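Local coordinates for flagellar protein (Xanthomonas campestris pv. campestris, PDB 3C12) that is a hook-capping protein probably required for flagellar hook formation, possibly as a scaffold, represented here by its C-terminal part with Ig-like and Tudor-like domains, at residues A[12-17]-A[121-126]; A[19-24]-A[66-71]; A[90-93]-A[97-100]; A[102-107]-A[133-138]. One frame throughout, in Å; residues are numbered along the deposited sequence.

Interaction 1 of 4, residues A[12-17]-A[121-126]; sequences HNVLVP and LNLTGL
Val14 and Leu123 mark the closest approach of the two backbones, with Val14 CA and Leu123 CA 8.7 Å apart, a spacing too wide for strand pairing and suited to side chains meeting from two layers. Strands 13-17 and 118-123 are not neighbours in the antiparallel sheet. Each pairs with strand 98-115, consistent with a curled sheet that brings their inner faces together. This is packing inside the region related to the FlgD Tudor-like family.

Leu123 divides its two methyls between two valines. Its CG stands anti to the carbonyl carbon (chi1 -51°), which carries the fork toward strand 13-17. The CD2 branch lies 3.7 Å from Val14 CG2, and there the two side chains cross at about a right angle. The CD1 branch meets Val16 head on, tip to tip, with Leu123 CD1 4.0 Å from Val16 CG2. The same valine methyl has a looser neighbour past the end of the strand, where Leu126 CD1 lies 4.3 Å from Val16 CG2. Both valines adopt the rotamer that turns CG2, not CG1, toward strand 118-123.

Further apolar surface surrounds the group: Val14 also packs on Val109 and Val134, and Leu121 on Val112 and Val134. Backbone bonds to strand 98-115, Val14 with Ala107 and Val16 with Val105, hold the edge of strand 13-17, while the methyls add non-directional packing on its inner face. Because every touching atom across the contact is a methyl carbon, the interaction is dispersive and hydrophobic.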
loop_
_atom_site.group_PDB
_atom_site.type_symbol
_atom_site.label_atom_id
_atom_site.label_comp_id
_atom_site.label_asym_id
_atom_site.label_seq_id
_atom_site.Cartn_x
_atom_site.Cartn_y
_atom_site.Cartn_z
ATOM N N HIS A 12 -20.805 6.476 -2.567
ATOM C CA HIS A 12 -19.698 7.401 -2.744
ATOM C C HIS A 12 -18.411 6.672 -3.123
ATOM O O HIS A 12 -18.411 5.451 -3.309
ATOM C CB HIS A 12 -19.494 8.207 -1.463
ATOM C CG HIS A 12 -20.615 9.156 -1.166
ATOM N ND1 HIS A 12 -20.644 9.946 -0.037
ATOM C CD2 HIS A 12 -21.734 9.459 -1.866
ATOM C CE1 HIS A 12 -21.732 10.696 -0.055
ATOM N NE2 HIS A 12 -22.410 10.419 -1.155
ATOM N N ASN A 13 -17.323 7.430 -3.252
ATOM C CA ASN A 13 -16.017 6.874 -3.600
ATOM C C ASN A 13 -15.065 6.997 -2.428
ATOM O O ASN A 13 -15.140 7.938 -1.642
ATOM C CB ASN A 13 -15.431 7.583 -4.828
ATOM C CG ASN A 13 -15.874 6.949 -6.132
ATOM O OD1 ASN A 13 -17.062 6.743 -6.366
ATOM N ND2 ASN A 13 -14.918 6.635 -6.990
ATOM N N VAL A 14 -14.174 6.028 -2.305
ATOM C CA VAL A 14 -13.216 6.036 -1.219
ATOM C C VAL A 14 -11.815 5.769 -1.727
ATOM O O VAL A 14 -11.618 5.271 -2.837
ATOM C CB VAL A 14 -13.557 4.965 -0.153
ATOM C CG1 VAL A 14 -14.893 5.279 0.488
ATOM C CG2 VAL A 14 -13.579 3.580 -0.790
ATOM N N LEU A 15 -10.843 6.124 -0.900
ATOM C CA LEU A 15 -9.453 5.908 -1.224
ATOM C C LEU A 15 -8.933 4.905 -0.227
ATOM O O LEU A 15 -8.932 5.152 0.973
ATOM C CB LEU A 15 -8.659 7.210 -1.126
ATOM C CG LEU A 15 -8.546 8.030 -2.414
ATOM C CD1 LEU A 15 -9.924 8.312 -2.975
ATOM C CD2 LEU A 15 -7.814 9.320 -2.123
ATOM N N VAL A 16 -8.507 3.762 -0.737
ATOM C CA VAL A 16 -7.977 2.712 0.106
ATOM C C VAL A 16 -6.632 2.249 -0.427
ATOM O O VAL A 16 -6.370 2.310 -1.627
ATOM C CB VAL A 16 -8.936 1.507 0.153
ATOM C CG1 VAL A 16 -10.234 1.905 0.820
ATOM C CG2 VAL A 16 -9.208 1.008 -1.253
ATOM N N PRO A 17 -5.750 1.806 0.471
ATOM C CA PRO A 17 -4.423 1.324 0.089
ATOM C C PRO A 17 -4.593 0.055 -0.734
ATOM O O PRO A 17 -5.161 -0.921 -0.253
ATOM C CB PRO A 17 -3.759 1.043 1.432
ATOM C CG PRO A 17 -4.420 2.012 2.343
ATOM C CD PRO A 17 -5.860 1.915 1.933
ATOM N N LEU A 121 -16.852 -2.935 3.287
ATOM C CA LEU A 121 -17.279 -2.186 2.117
ATOM C C LEU A 121 -17.060 -3.074 0.915
ATOM O O LEU A 121 -16.041 -3.762 0.812
ATOM C CB LEU A 121 -16.454 -0.915 1.933
ATOM C CG LEU A 121 -16.147 -0.057 3.150
ATOM C CD1 LEU A 121 -15.689 1.312 2.669
ATOM C CD2 LEU A 121 -17.380 0.077 4.020
ATOM N N ASN A 122 -18.024 -3.056 0.008
ATOM C CA ASN A 122 -17.937 -3.848 -1.203
ATOM C C ASN A 122 -17.583 -2.859 -2.288
ATOM O O ASN A 122 -18.438 -2.140 -2.810
ATOM C CB ASN A 122 -19.275 -4.536 -1.455
ATOM C CG ASN A 122 -19.741 -5.313 -0.242
ATOM O OD1 ASN A 122 -19.012 -6.159 0.281
ATOM N ND2 ASN A 122 -20.951 -5.014 0.231
ATOM N N LEU A 123 -16.288 -2.813 -2.579
ATOM C CA LEU A 123 -15.732 -1.905 -3.564
ATOM C C LEU A 123 -15.835 -2.467 -4.968
ATOM O O LEU A 123 -15.380 -3.577 -5.244
ATOM C CB LEU A 123 -14.281 -1.619 -3.205
ATOM C CG LEU A 123 -14.106 -1.188 -1.749
ATOM C CD1 LEU A 123 -12.632 -1.055 -1.454
ATOM C CD2 LEU A 123 -14.837 0.131 -1.484
ATOM N N THR A 124 -16.446 -1.686 -5.851
ATOM C CA THR A 124 -16.641 -2.087 -7.230
ATOM C C THR A 124 -15.315 -2.291 -7.944
ATOM O O THR A 124 -14.492 -1.377 -8.021
ATOM C CB THR A 124 -17.456 -1.042 -7.986
ATOM O OG1 THR A 124 -18.617 -0.703 -7.215
ATOM C CG2 THR A 124 -17.888 -1.587 -9.338
ATOM N N GLY A 125 -15.126 -3.505 -8.456
ATOM C CA GLY A 125 -13.910 -3.854 -9.157
ATOM C C GLY A 125 -12.832 -4.452 -8.266
ATOM O O GLY A 125 -12.309 -5.537 -8.547
ATOM N N LEU A 126 -12.499 -3.743 -7.188
ATOM C CA LEU A 126 -11.462 -4.181 -6.265
ATOM C C LEU A 126 -11.888 -5.346 -5.416
ATOM O O LEU A 126 -11.160 -6.322 -5.288
ATOM C CB LEU A 126 -11.039 -3.037 -5.353
ATOM C CG LEU A 126 -10.252 -1.930 -6.041
ATOM C CD1 LEU A 126 -9.986 -0.804 -5.068
ATOM C CD2 LEU A 126 -8.951 -2.498 -6.570
#

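Interaction 2 of 4, residues A[19-24]-A[66-71]; sequences AQVAID and VSFAWD
Ile23 and Val21 face Trp70 and Phe68 across the interior of the Ig-like domain, a beta-sandwich in which strands 20-23 and 64-70 come together through side chains and not backbone. The axes of the two short segments approach to 9.8 Å, and their N-to-C directions differ by 44°, values that fit strands in facing layers and exclude adjacent pairing. Val21 and Ile23, two residues apart, send their side chains from one layer; Phe68 and Trp70, likewise two apart, send theirs from the other.

Ile23 and Trp70 cross at about a right angle. Ile23 CD1 is equally distant, 3.9 Å, from Trp70 CZ3 and Trp70 CH2 and comes to the indole obliquely. The indole reaches this point because Trp70 CG is anti to the backbone N (chi1 179°), extending the ring well out from its strand. Val21 then uses one branch for each aromatic: its CG2 lies 4.3 Å from Trp70 CE3. The other branch turns to the phenylalanine, where Val21 CG1 is 4.3 Å from Phe68 CZ, again at a slant to the ring.

Neighbouring rings constrain both aromatics. Tyr85 of strand 83-93 meets Trp70 edge-to-face, and Phe43 of strand 39-46 meets Phe68 with the planes at about 40°. Thus the four touching side chains, all buried, belong to a larger aromatic and aliphatic core. The one polar group of the indole is nevertheless satisfied: Trp70 NE1 donates a hydrogen bond to the carbonyl O of Thr73, just beyond the strand.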
loop_
_atom_site.group_PDB
_atom_site.type_symbol
_atom_site.label_atom_id
_atom_site.label_comp_id
_atom_site.label_asym_id
_atom_site.label_seq_id
_atom_site.Cartn_x
_atom_site.Cartn_y
_atom_site.Cartn_z
ATOM N N ALA A 19 -2.559 -2.520 -3.836
ATOM C CA ALA A 19 -1.396 -2.815 -4.659
ATOM C C ALA A 19 -1.847 -3.029 -6.092
ATOM O O ALA A 19 -1.028 -3.170 -6.991
ATOM C CB ALA A 19 -0.690 -4.055 -4.147
ATOM N N GLN A 20 -3.156 -3.056 -6.306
ATOM C CA GLN A 20 -3.690 -3.241 -7.644
ATOM C C GLN A 20 -4.867 -2.322 -7.923
ATOM O O GLN A 20 -5.454 -1.752 -7.011
ATOM C CB GLN A 20 -4.076 -4.713 -7.876
ATOM C CG GLN A 20 -4.878 -5.382 -6.769
ATOM C CD GLN A 20 -5.094 -6.875 -7.009
ATOM O OE1 GLN A 20 -4.146 -7.617 -7.258
ATOM N NE2 GLN A 20 -6.342 -7.316 -6.923
ATOM N N VAL A 21 -5.181 -2.159 -9.200
ATOM C CA VAL A 21 -6.292 -1.319 -9.633
ATOM C C VAL A 21 -7.183 -2.182 -10.514
ATOM O O VAL A 21 -6.766 -3.236 -10.972
ATOM C CB VAL A 21 -5.798 -0.110 -10.452
ATOM C CG1 VAL A 21 -4.833 0.718 -9.628
ATOM C CG2 VAL A 21 -5.122 -0.584 -11.715
ATOM N N ALA A 22 -8.409 -1.751 -10.757
ATOM C CA ALA A 22 -9.289 -2.557 -11.585
ATOM C C ALA A 22 -10.005 -1.748 -12.655
ATOM O O ALA A 22 -10.259 -0.553 -12.483
ATOM C CB ALA A 22 -10.302 -3.278 -10.712
ATOM N N ILE A 23 -10.306 -2.404 -13.772
ATOM C CA ILE A 23 -11.025 -1.757 -14.859
ATOM C C ILE A 23 -12.117 -2.672 -15.384
ATOM O O ILE A 23 -11.978 -3.897 -15.375
ATOM C CB ILE A 23 -10.113 -1.405 -16.055
ATOM C CG1 ILE A 23 -9.260 -2.616 -16.427
ATOM C CG2 ILE A 23 -9.300 -0.171 -15.745
ATOM C CD1 ILE A 23 -8.524 -2.464 -17.738
ATOM N N ASP A 24 -13.212 -2.060 -15.818
ATOM C CA ASP A 24 -14.322 -2.791 -16.401
ATOM C C ASP A 24 -13.990 -2.833 -17.889
ATOM O O ASP A 24 -12.817 -2.943 -18.261
ATOM C CB ASP A 24 -15.641 -2.052 -16.161
ATOM C CG ASP A 24 -15.556 -0.571 -16.483
ATOM O OD1 ASP A 24 -16.611 0.095 -16.469
ATOM O OD2 ASP A 24 -14.443 -0.066 -16.739
ATOM N N VAL A 66 0.017 13.269 -5.022
ATOM C CA VAL A 66 0.136 13.242 -6.468
ATOM C C VAL A 66 -0.844 12.190 -6.991
ATOM O O VAL A 66 -0.850 11.055 -6.529
ATOM C CB VAL A 66 1.572 12.894 -6.899
ATOM C CG1 VAL A 66 1.680 12.935 -8.419
ATOM C CG2 VAL A 66 2.553 13.868 -6.270
ATOM N N SER A 67 -1.679 12.584 -7.946
ATOM C CA SER A 67 -2.681 11.690 -8.522
ATOM C C SER A 67 -2.183 10.966 -9.759
ATOM O O SER A 67 -1.219 11.386 -10.391
ATOM C CB SER A 67 -3.934 12.479 -8.898
ATOM O OG SER A 67 -4.415 13.235 -7.801
ATOM N N PHE A 68 -2.858 9.876 -10.102
ATOM C CA PHE A 68 -2.505 9.090 -11.277
ATOM C C PHE A 68 -3.786 8.595 -11.928
ATOM O O PHE A 68 -4.823 8.498 -11.273
ATOM C CB PHE A 68 -1.615 7.900 -10.889
ATOM C CG PHE A 68 -2.338 6.792 -10.167
ATOM C CD1 PHE A 68 -3.178 5.926 -10.854
ATOM C CD2 PHE A 68 -2.178 6.619 -8.798
ATOM C CE1 PHE A 68 -3.843 4.909 -10.191
ATOM C CE2 PHE A 68 -2.840 5.604 -8.129
ATOM C CZ PHE A 68 -3.675 4.748 -8.828
ATOM N N ALA A 69 -3.715 8.282 -13.215
ATOM C CA ALA A 69 -4.880 7.795 -13.936
ATOM C C ALA A 69 -4.486 6.933 -15.124
ATOM O O ALA A 69 -3.720 7.357 -15.987
ATOM C CB ALA A 69 -5.734 8.964 -14.400
ATOM N N TRP A 70 -5.007 5.711 -15.157
ATOM C CA TRP A 70 -4.725 4.798 -16.247
ATOM C C TRP A 70 -5.986 4.680 -17.084
ATOM O O TRP A 70 -7.071 4.454 -16.551
ATOM C CB TRP A 70 -4.305 3.425 -15.714
ATOM C CG TRP A 70 -4.033 2.433 -16.799
ATOM C CD1 TRP A 70 -3.391 2.668 -17.980
ATOM C CD2 TRP A 70 -4.385 1.044 -16.804
ATOM N NE1 TRP A 70 -3.323 1.515 -18.721
ATOM C CE2 TRP A 70 -3.926 0.502 -18.023
ATOM C CE3 TRP A 70 -5.044 0.206 -15.899
ATOM C CZ2 TRP A 70 -4.105 -0.842 -18.360
ATOM C CZ3 TRP A 70 -5.222 -1.133 -16.237
ATOM C CH2 TRP A 70 -4.753 -1.641 -17.457
ATOM N N ASP A 71 -5.832 4.855 -18.394
ATOM C CA ASP A 71 -6.946 4.781 -19.329
ATOM C C ASP A 71 -7.340 3.349 -19.679
ATOM O O ASP A 71 -8.255 3.126 -20.464
ATOM C CB ASP A 71 -6.607 5.545 -20.610
ATOM C CG ASP A 71 -5.231 5.225 -21.123
ATOM O OD1 ASP A 71 -4.812 4.061 -20.983
ATOM O OD2 ASP A 71 -4.570 6.131 -21.667
#

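Interaction 3 of 4, residues A[90-93]-A[97-100]; sequences TQTD and AKSK
Thr90 to Asp93 and Ala97 to Lys100 run antiparallel at the closed end of a beta hairpin, the axes of strands 90-93 and 98-100 coming within 4.5 Å at 152° between their N-to-C directions. Gln91 and Ser99 form the hydrogen-bonded pair: Gln91 N donates to Ser99 O at 2.6 Å, and Ser99 N returns a bond to Gln91 O at 2.9 Å. Thr90 with Lys100 and Thr92 with Lys98 are the non-hydrogen-bonded pairs flanking it. Between the conventional bonds the carbonyls also receive CA-H...O contacts, as from Lys98 CA to Gln91 O at 3.2 Å. Nearer the turn, Asp93 N donates to Ala97 O at 3.1 Å.

The side chains of Thr90, Thr92, Lys98 and Lys100 share one face, those of Gln91 and Ser99 the other. Thr92 and Lys98 lie side by side and point the same way, Thr92 OG1 being 3.6 Å from Lys98 NZ. Lys100 faces the second subunit, packing on Ile87 of that chain and making a weak hydrogen bond through NZ to its Thr88 OG1.

Asp93 closes the hairpin with its side chain. Its CG, placed between the backbone N and carbonyl carbon (chi1 61°), swings the carboxylate over the start of the returning strand. There Ala97 N donates to the syn side of Asp93 OD2 at 2.8 Å, from 35° out of the carboxylate plane.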
loop_
_atom_site.group_PDB
_atom_site.type_symbol
_atom_site.label_atom_id
_atom_site.label_comp_id
_atom_site.label_asym_id
_atom_site.label_seq_id
_atom_site.Cartn_x
_atom_site.Cartn_y
_atom_site.Cartn_z
ATOM N N THR A 90 6.956 4.485 -8.217
ATOM C CA THR A 90 8.320 4.809 -7.852
ATOM C C THR A 90 8.583 6.278 -8.046
ATOM O O THR A 90 8.344 6.842 -9.115
ATOM C CB THR A 90 9.320 4.044 -8.686
ATOM O OG1 THR A 90 8.968 2.656 -8.687
ATOM C CG2 THR A 90 10.727 4.229 -8.103
ATOM N N GLN A 91 9.092 6.886 -6.990
ATOM C CA GLN A 91 9.404 8.297 -6.996
ATOM C C GLN A 91 10.871 8.486 -7.329
ATOM O O GLN A 91 11.719 7.659 -6.997
ATOM C CB GLN A 91 9.116 8.895 -5.618
ATOM C CG GLN A 91 9.216 10.400 -5.543
ATOM C CD GLN A 91 9.463 10.888 -4.133
ATOM O OE1 GLN A 91 10.575 10.776 -3.624
ATOM N NE2 GLN A 91 8.426 11.426 -3.490
ATOM N N THR A 92 11.144 9.588 -8.006
ATOM C CA THR A 92 12.489 9.979 -8.393
ATOM C C THR A 92 12.515 11.471 -8.099
ATOM O O THR A 92 11.759 12.234 -8.695
ATOM C CB THR A 92 12.734 9.767 -9.895
ATOM O OG1 THR A 92 12.613 8.374 -10.218
ATOM C CG2 THR A 92 14.117 10.261 -10.268
ATOM N N ASP A 93 13.353 11.892 -7.163
ATOM C CA ASP A 93 13.421 13.312 -6.830
ATOM C C ASP A 93 14.410 14.043 -7.732
ATOM O O ASP A 93 15.076 13.429 -8.571
ATOM C CB ASP A 93 13.833 13.497 -5.362
ATOM C CG ASP A 93 15.212 12.911 -5.054
ATOM O OD1 ASP A 93 15.510 12.731 -3.854
ATOM O OD2 ASP A 93 15.997 12.634 -5.996
ATOM N N ALA A 97 17.436 10.334 -6.823
ATOM C CA ALA A 97 17.200 9.339 -5.772
ATOM C C ALA A 97 15.826 8.674 -5.955
ATOM O O ALA A 97 14.801 9.364 -6.071
ATOM C CB ALA A 97 17.281 10.002 -4.410
ATOM N N LYS A 98 15.811 7.340 -5.977
ATOM C CA LYS A 98 14.571 6.578 -6.165
ATOM C C LYS A 98 13.962 6.013 -4.889
ATOM O O LYS A 98 14.670 5.677 -3.947
ATOM C CB LYS A 98 14.803 5.397 -7.103
ATOM C CG LYS A 98 15.069 5.722 -8.541
ATOM C CD LYS A 98 15.153 4.411 -9.331
ATOM C CE LYS A 98 15.570 4.650 -10.765
ATOM N NZ LYS A 98 14.849 5.820 -11.366
ATOM N N SER A 99 12.639 5.892 -4.880
ATOM C CA SER A 99 11.927 5.319 -3.743
ATOM C C SER A 99 10.528 4.815 -4.129
ATOM O O SER A 99 9.882 5.349 -5.036
ATOM C CB SER A 99 11.835 6.330 -2.587
ATOM O OG SER A 99 11.058 7.459 -2.927
ATOM N N LYS A 100 10.082 3.759 -3.455
ATOM C CA LYS A 100 8.762 3.190 -3.707
ATOM C C LYS A 100 7.758 3.877 -2.799
ATOM O O LYS A 100 7.996 4.037 -1.606
ATOM C CB LYS A 100 8.765 1.677 -3.444
ATOM C CG LYS A 100 8.596 0.826 -4.706
ATOM C CD LYS A 100 8.748 -0.691 -4.450
ATOM C CE LYS A 100 7.562 -1.333 -3.677
ATOM N NZ LYS A 100 6.258 -1.487 -4.431
#

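Interaction 4 of 4, residues A[102-107]-A[133-138]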
loop_
_atom_site.group_PDB
_atom_site.type_symbol
_atom_site.label_atom_id
_atom_site.label_comp_id
_atom_site.label_asym_id
_atom_site.label_seq_id
_atom_site.Cartn_x
_atom_site.Cartn_y
_atom_site.Cartn_z
ATOM N N ALA A 102 3.611 4.242 -1.424
ATOM C CA ALA A 102 2.381 3.477 -1.219
ATOM C C ALA A 102 1.284 3.999 -2.124
ATOM O O ALA A 102 1.084 5.200 -2.234
ATOM C CB ALA A 102 1.939 3.578 0.222
ATOM N N THR A 103 0.568 3.091 -2.769
ATOM C CA THR A 103 -0.506 3.483 -3.668
ATOM C C THR A 103 -1.880 3.395 -3.017
ATOM O O THR A 103 -2.184 2.434 -2.313
ATOM C CB THR A 103 -0.507 2.605 -4.934
ATOM O OG1 THR A 103 -0.160 1.261 -4.582
ATOM C CG2 THR A 103 0.486 3.122 -5.946
ATOM N N TYR A 104 -2.701 4.416 -3.251
ATOM C CA TYR A 104 -4.060 4.458 -2.722
ATOM C C TYR A 104 -4.981 4.547 -3.909
ATOM O O TYR A 104 -4.906 5.480 -4.704
ATOM C CB TYR A 104 -4.278 5.666 -1.798
ATOM C CG TYR A 104 -3.329 5.686 -0.621
ATOM C CD1 TYR A 104 -2.004 6.103 -0.783
ATOM C CD2 TYR A 104 -3.724 5.215 0.631
ATOM C CE1 TYR A 104 -1.089 6.044 0.271
ATOM C CE2 TYR A 104 -2.815 5.149 1.696
ATOM C CZ TYR A 104 -1.497 5.562 1.508
ATOM O OH TYR A 104 -0.569 5.466 2.532
ATOM N N VAL A 105 -5.851 3.560 -4.031
ATOM C CA VAL A 105 -6.766 3.510 -5.153
ATOM C C VAL A 105 -8.136 4.054 -4.842
ATOM O O VAL A 105 -8.673 3.839 -3.750
ATOM C CB VAL A 105 -6.930 2.073 -5.644
ATOM C CG1 VAL A 105 -7.880 2.029 -6.812
ATOM C CG2 VAL A 105 -5.585 1.516 -6.016
ATOM N N ASP A 106 -8.697 4.762 -5.816
ATOM C CA ASP A 106 -10.032 5.303 -5.662
ATOM C C ASP A 106 -11.032 4.312 -6.252
ATOM O O ASP A 106 -10.853 3.835 -7.378
ATOM C CB ASP A 106 -10.168 6.647 -6.363
ATOM C CG ASP A 106 -11.581 7.206 -6.258
ATOM O OD1 ASP A 106 -12.479 6.698 -6.978
ATOM O OD2 ASP A 106 -11.800 8.131 -5.443
ATOM N N ALA A 107 -12.083 4.010 -5.490
ATOM C CA ALA A 107 -13.088 3.058 -5.926
ATOM C C ALA A 107 -14.451 3.377 -5.366
ATOM O O ALA A 107 -14.577 3.895 -4.255
ATOM C CB ALA A 107 -12.694 1.653 -5.501
ATOM N N ASN A 133 -9.662 0.519 6.650
ATOM C CA ASN A 133 -8.597 0.569 5.675
ATOM C C ASN A 133 -8.841 1.783 4.810
ATOM O O ASN A 133 -8.017 2.127 3.976
ATOM C CB ASN A 133 -8.584 -0.685 4.801
ATOM C CG ASN A 133 -8.084 -1.911 5.537
ATOM O OD1 ASN A 133 -7.485 -2.794 4.941
ATOM N ND2 ASN A 133 -8.337 -1.972 6.838
ATOM N N VAL A 134 -9.978 2.442 5.014
ATOM C CA VAL A 134 -10.293 3.624 4.223
ATOM C C VAL A 134 -9.405 4.802 4.610
ATOM O O VAL A 134 -9.201 5.080 5.790
ATOM C CB VAL A 134 -11.769 4.042 4.378
ATOM C CG1 VAL A 134 -12.090 5.190 3.416
ATOM C CG2 VAL A 134 -12.671 2.853 4.105
ATOM N N LEU A 135 -8.873 5.482 3.600
ATOM C CA LEU A 135 -8.006 6.629 3.818
ATOM C C LEU A 135 -8.857 7.894 3.920
ATOM O O LEU A 135 -8.558 8.793 4.706
ATOM C CB LEU A 135 -6.991 6.750 2.668
ATOM C CG LEU A 135 -5.926 7.870 2.682
ATOM C CD1 LEU A 135 -6.499 9.176 2.132
ATOM C CD2 LEU A 135 -5.386 8.056 4.105
ATOM N N ARG A 136 -9.923 7.955 3.129
ATOM C CA ARG A 136 -10.810 9.104 3.138
ATOM C C ARG A 136 -11.801 9.004 1.992
ATOM O O ARG A 136 -11.582 8.258 1.039
ATOM C CB ARG A 136 -10.015 10.403 2.991
ATOM C CG ARG A 136 -9.473 10.656 1.594
ATOM C CD ARG A 136 -9.150 12.125 1.418
ATOM N NE ARG A 136 -8.704 12.467 0.070
ATOM C CZ ARG A 136 -7.429 12.540 -0.305
ATOM N NH1 ARG A 136 -6.456 12.292 0.572
ATOM N NH2 ARG A 136 -7.131 12.873 -1.556
ATOM N N VAL A 137 -12.885 9.770 2.082
ATOM C CA VAL A 137 -13.902 9.766 1.035
ATOM C C VAL A 137 -13.576 10.815 -0.000
ATOM O O VAL A 137 -13.925 11.982 0.177
ATOM C CB VAL A 137 -15.315 10.103 1.571
ATOM C CG1 VAL A 137 -16.336 10.002 0.426
ATOM C CG2 VAL A 137 -15.684 9.177 2.718
ATOM N N SER A 138 -12.911 10.410 -1.074
ATOM C CA SER A 138 -12.569 11.355 -2.142
ATOM C C SER A 138 -12.777 10.731 -3.523
ATOM O O SER A 138 -12.959 9.493 -3.581
ATOM C CB SER A 138 -11.108 11.848 -1.998
ATOM O OG SER A 138 -10.971 12.863 -0.999
ATOM O OXT SER A 138 -12.749 11.486 -4.525
#
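Tyr104 and Leu135 make a tertiary packing contact between a sheet strand and the irregular C-terminal tail, where residues 133-138 lie over strand 98-115 in the antiparallel sheet of this C-terminal part of FlgD. The separation bears this out: the CA atoms of Tyr104 and Leu135 are 7.9 Å apart, and the tail adds no regular strand.

The apolar half rests on one corner of the phenol ring. Tyr104 CD2 is 4.0 Å from Leu135 CG and 4.1 Å from Leu135 CB, so the root of the leucine branch does the touching, meeting the ring obliquely. The two side chains cross at about a right angle. With Leu135 CG anti to the backbone N (chi1 -178°), the branch extends from the tail beside the tyrosine. Asn133 of the second subunit packs on both residues, which places this end of the contact near the dimer interface.

The polar half brings Asp106 to the terminal residue. Asp106 OD1 is hydrogen-bonded to Asn13 ND2, while Asp106 OD2 lies 2.6 Å from Ser138 O. The other terminal oxygen, Ser138 OXT, is 3.6 Å from Asp106 OD2, so two carboxylates crowd together; this could raise the proton affinity of one of them. Lys30 NZ makes a long, weak ion pair with Asp106 OD1, whereas Arg136 NH1 is engaged in a salt bridge with Glu65 OE2. From the edge of its guanidinium, and only 2° out of plane, Arg136 NE donates to Ser138 OG at 2.5 Å.

Overall arrangement
Interactions 1 and 2 are buried and wholly apolar, one between methyls and the other between aliphatics and aromatic rings; they adjoin where Leu126 and Gly125 pack on the strand holding Val21 and Ala22. The centre of interaction 3 is about 18 Å from the centre of the chain, where backbone hydrogen bonds dominate, with one more accepted by the Asp93 carboxylate. Interaction 4 is partly buried, half apolar and half charged. Strand 98-115 serves interactions 3 and 4, and strand 13-17 of interaction 1 pairs with it. Interactions 1 and 4 interlock along the chain, with Leu135 N probably bonded to Leu15 O. The second subunit touches all four pairs of segments, including Pro17 beside interaction 1.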